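Local coordinates for tRNA endonuclease VMS1 (Saccharomyces cerevisiae, PDB 5WHG), which cleaves polypeptidyl-tRNAs downstream of the ribosome-associated quality control pathway, releasing incompletely synthesized polypeptides for degradation, at residues S47-S52 and T65-M70. Numbering follows the deposited sequence.
Sequences SVCQMS and TDYHLM. With ZN (zinc ion), chain B.
Cys49 and His68 reach one zinc ion from facing segments. Cys49 SG lies 2.3 Å from the metal, and His68 ND1 binds it at 1.9 Å. A soft sulfur and an imidazole nitrogen are natural zinc ligands, and Cys46 and His62 complete the Cys2His2 set of this C2H2-type zinc finger. In His68, chi1 of 180° carries the ring out from the helix and chi2 of 88° turns its ND1 edge to the ion. Val48 crosses the imidazole at about a right angle, its CG1 3.9 Å from His68 CE1; this methyl also lies beside the metal, and an aliphatic side chain has no atom that could coordinate zinc. The aromatic carbon CE2 of Tyr67 approaches Cys49 SG at 4.3 Å, an oblique sulfur-aromatic contact, and the selenium of selenomethionine Met51 rests near the same carbon. In the second shell Thr65, the N-cap, accepts the backbone N-H of His68 at OG1, nearly straight at 165°; its hydroxyl also hydrogen-bonds His62, linking the helix start to a second ligand. The irregular 47-52 segment thus faces the first turn of helix 66-76, where Val48 also touches Val72 and Asn75 farther along, and Met205 in the loop before strand 207-214.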
ATOM      1  N   SER A  47       8.698   3.418 -19.373  1.00132.37           N
ATOM      2  CA  SER A  47       7.728   2.838 -20.293  1.00131.43           C
ATOM      3  C   SER A  47       6.472   3.689 -20.405  1.00123.30           C
ATOM      4  O   SER A  47       5.833   3.708 -21.465  1.00126.28           O
ATOM      5  CB  SER A  47       7.378   1.424 -19.832  1.00133.34           C
ATOM      6  OG  SER A  47       7.376   1.360 -18.409  1.00133.91           O
ATOM      7  N   VAL A  48       6.111   4.403 -19.336  1.00112.03           N
ATOM      8  CA  VAL A  48       4.883   5.189 -19.345  1.00107.02           C
ATOM      9  C   VAL A  48       5.075   6.548 -20.009  1.00114.58           C
ATOM     10  O   VAL A  48       4.088   7.194 -20.376  1.00120.96           O
ATOM     11  CB  VAL A  48       4.350   5.347 -17.911  1.00 99.36           C
ATOM     12  CG1 VAL A  48       5.169   6.353 -17.143  1.00 94.78           C
ATOM     13  CG2 VAL A  48       2.899   5.748 -17.934  1.00106.63           C
ATOM     14  N   CYS A  49       6.319   6.989 -20.196  1.00117.22           N
ATOM     15  CA  CYS A  49       6.620   8.231 -20.894  1.00113.27           C
ATOM     16  C   CYS A  49       7.145   8.013 -22.302  1.00113.82           C
ATOM     17  O   CYS A  49       7.238   8.985 -23.056  1.00125.61           O
ATOM     18  CB  CYS A  49       7.651   9.052 -20.110  1.00116.30           C
ATOM     19  SG  CYS A  49       7.211   9.379 -18.384  1.00111.28           S
ATOM     20  N   GLN A  50       7.493   6.775 -22.668  1.00112.05           N
ATOM     21  CA  GLN A  50       8.153   6.469 -23.941  1.00117.50           C
ATOM     22  C   GLN A  50       9.448   7.271 -24.089  1.00130.95           C
ATOM     23  O   GLN A  50       9.775   7.778 -25.168  1.00134.98           O
ATOM     24  CB  GLN A  50       7.212   6.703 -25.127  1.00126.88           C
ATOM     25  CG  GLN A  50       5.845   6.017 -24.991  1.00128.78           C
ATOM     26  CD  GLN A  50       4.924   6.259 -26.190  1.00138.77           C
ATOM     27  OE1 GLN A  50       5.375   6.352 -27.337  1.00146.76           O
ATOM     28  NE2 GLN A  50       3.625   6.358 -25.922  1.00136.37           N
HETATM   29  N   MSE A  51      10.202   7.364 -22.991  1.00130.69           N
HETATM   30  CA  MSE A  51      11.356   8.256 -22.901  1.00151.70           C
HETATM   31  C   MSE A  51      12.574   7.619 -22.204  1.00151.42           C
HETATM   32  O   MSE A  51      12.547   7.331 -21.005  1.00140.30           O
HETATM   33  CB  MSE A  51      10.928   9.538 -22.181  1.00162.41           C
HETATM   34  CG  MSE A  51      12.030  10.488 -21.750  1.00175.66           C
HETATM   35 SE   MSE A  51      11.226  11.845 -20.593  1.00183.79          SE
HETATM   36  CE  MSE A  51      12.784  12.381 -19.542  1.00189.19           C
ATOM     37  N   SER A  52      13.643   7.410 -22.973  1.00159.03           N
ATOM     38  CA  SER A  52      14.873   6.798 -22.467  1.00154.41           C
ATOM     39  C   SER A  52      15.968   7.835 -22.193  1.00158.84           C
ATOM     40  O   SER A  52      16.670   7.765 -21.181  1.00150.71           O
ATOM     41  CB  SER A  52      15.389   5.753 -23.458  1.00143.60           C
ATOM     42  OG  SER A  52      15.476   6.308 -24.755  1.00145.52           O
ATOM     43  N   THR A  65      10.738  13.303 -10.913  1.00163.94           N
ATOM     44  CA  THR A  65      10.243  14.446 -11.668  1.00160.62           C
ATOM     45  C   THR A  65       8.722  14.486 -11.628  1.00155.86           C
ATOM     46  O   THR A  65       8.058  13.447 -11.625  1.00159.81           O
ATOM     47  CB  THR A  65      10.717  14.372 -13.122  1.00160.18           C
ATOM     48  OG1 THR A  65      10.079  13.268 -13.772  1.00154.99           O
ATOM     49  CG2 THR A  65      12.219  14.179 -13.193  1.00162.25           C
ATOM     50  N   ASP A  66       8.166  15.696 -11.597  1.00152.75           N
ATOM     51  CA  ASP A  66       6.716  15.819 -11.642  1.00151.68           C
ATOM     52  C   ASP A  66       6.148  15.372 -12.980  1.00145.94           C
ATOM     53  O   ASP A  66       4.951  15.079 -13.062  1.00143.70           O
ATOM     54  CB  ASP A  66       6.288  17.257 -11.351  1.00166.10           C
ATOM     55  CG  ASP A  66       6.581  17.674  -9.925  1.00175.84           C
ATOM     56  OD1 ASP A  66       6.374  16.843  -9.012  1.00173.68           O
ATOM     57  OD2 ASP A  66       7.024  18.830  -9.721  1.00183.02           O
ATOM     58  N   TYR A  67       6.974  15.308 -14.027  1.00142.62           N
ATOM     59  CA  TYR A  67       6.490  14.824 -15.315  1.00135.55           C
ATOM     60  C   TYR A  67       6.133  13.345 -15.244  1.00126.11           C
ATOM     61  O   TYR A  67       5.003  12.951 -15.559  1.00123.89           O
ATOM     62  CB  TYR A  67       7.536  15.067 -16.393  1.00134.00           C
ATOM     63  CG  TYR A  67       7.048  14.749 -17.782  1.00134.52           C
ATOM     64  CD1 TYR A  67       6.037  15.492 -18.369  1.00131.16           C
ATOM     65  CD2 TYR A  67       7.614  13.718 -18.516  1.00137.14           C
ATOM     66  CE1 TYR A  67       5.598  15.210 -19.645  1.00130.96           C
ATOM     67  CE2 TYR A  67       7.186  13.432 -19.793  1.00133.31           C
ATOM     68  CZ  TYR A  67       6.177  14.177 -20.351  1.00132.37           C
ATOM     69  OH  TYR A  67       5.750  13.884 -21.625  1.00139.03           O
ATOM     70  N   HIS A  68       7.091  12.512 -14.822  1.00113.38           N
ATOM     71  CA  HIS A  68       6.827  11.091 -14.648  1.00109.65           C
ATOM     72  C   HIS A  68       5.595  10.834 -13.789  1.00114.83           C
ATOM     73  O   HIS A  68       4.860   9.873 -14.031  1.00116.61           O
ATOM     74  CB  HIS A  68       8.040  10.402 -14.026  1.00113.48           C
ATOM     75  CG  HIS A  68       7.854   8.930 -13.811  1.00118.12           C
ATOM     76  ND1 HIS A  68       8.152   7.991 -14.778  1.00118.44           N
ATOM     77  CD2 HIS A  68       7.390   8.236 -12.743  1.00112.67           C
ATOM     78  CE1 HIS A  68       7.882   6.785 -14.314  1.00116.03           C
ATOM     79  NE2 HIS A  68       7.417   6.905 -13.081  1.00110.88           N
ATOM     80  N   LEU A  69       5.340  11.680 -12.794  1.00115.06           N
ATOM     81  CA  LEU A  69       4.232  11.397 -11.890  1.00116.24           C
ATOM     82  C   LEU A  69       2.885  11.600 -12.571  1.00114.33           C
ATOM     83  O   LEU A  69       1.950  10.816 -12.360  1.00106.54           O
ATOM     84  CB  LEU A  69       4.342  12.262 -10.639  1.00130.33           C
ATOM     85  CG  LEU A  69       5.035  11.556  -9.472  1.00132.99           C
ATOM     86  CD1 LEU A  69       5.024  12.432  -8.233  1.00132.44           C
ATOM     87  CD2 LEU A  69       4.364  10.207  -9.203  1.00127.94           C
HETATM   88  N   MSE A  70       2.760  12.635 -13.390  1.00121.99           N
HETATM   89  CA  MSE A  70       1.487  12.882 -14.054  1.00126.46           C
HETATM   90  C   MSE A  70       1.212  11.817 -15.114  1.00114.17           C
HETATM   91  O   MSE A  70       0.071  11.405 -15.307  1.00110.91           O
HETATM   92  CB  MSE A  70       1.466  14.278 -14.672  1.00145.90           C
HETATM   93  CG  MSE A  70       1.814  15.379 -13.687  1.00159.99           C
HETATM   94 SE   MSE A  70       2.000  17.139 -14.521  1.00177.75          SE
HETATM   95  CE  MSE A  70       0.098  17.568 -14.697  1.00178.08           C
TER
HETATM   96 ZN    ZN B 501       8.371   8.436 -16.596  1.00127.25          ZN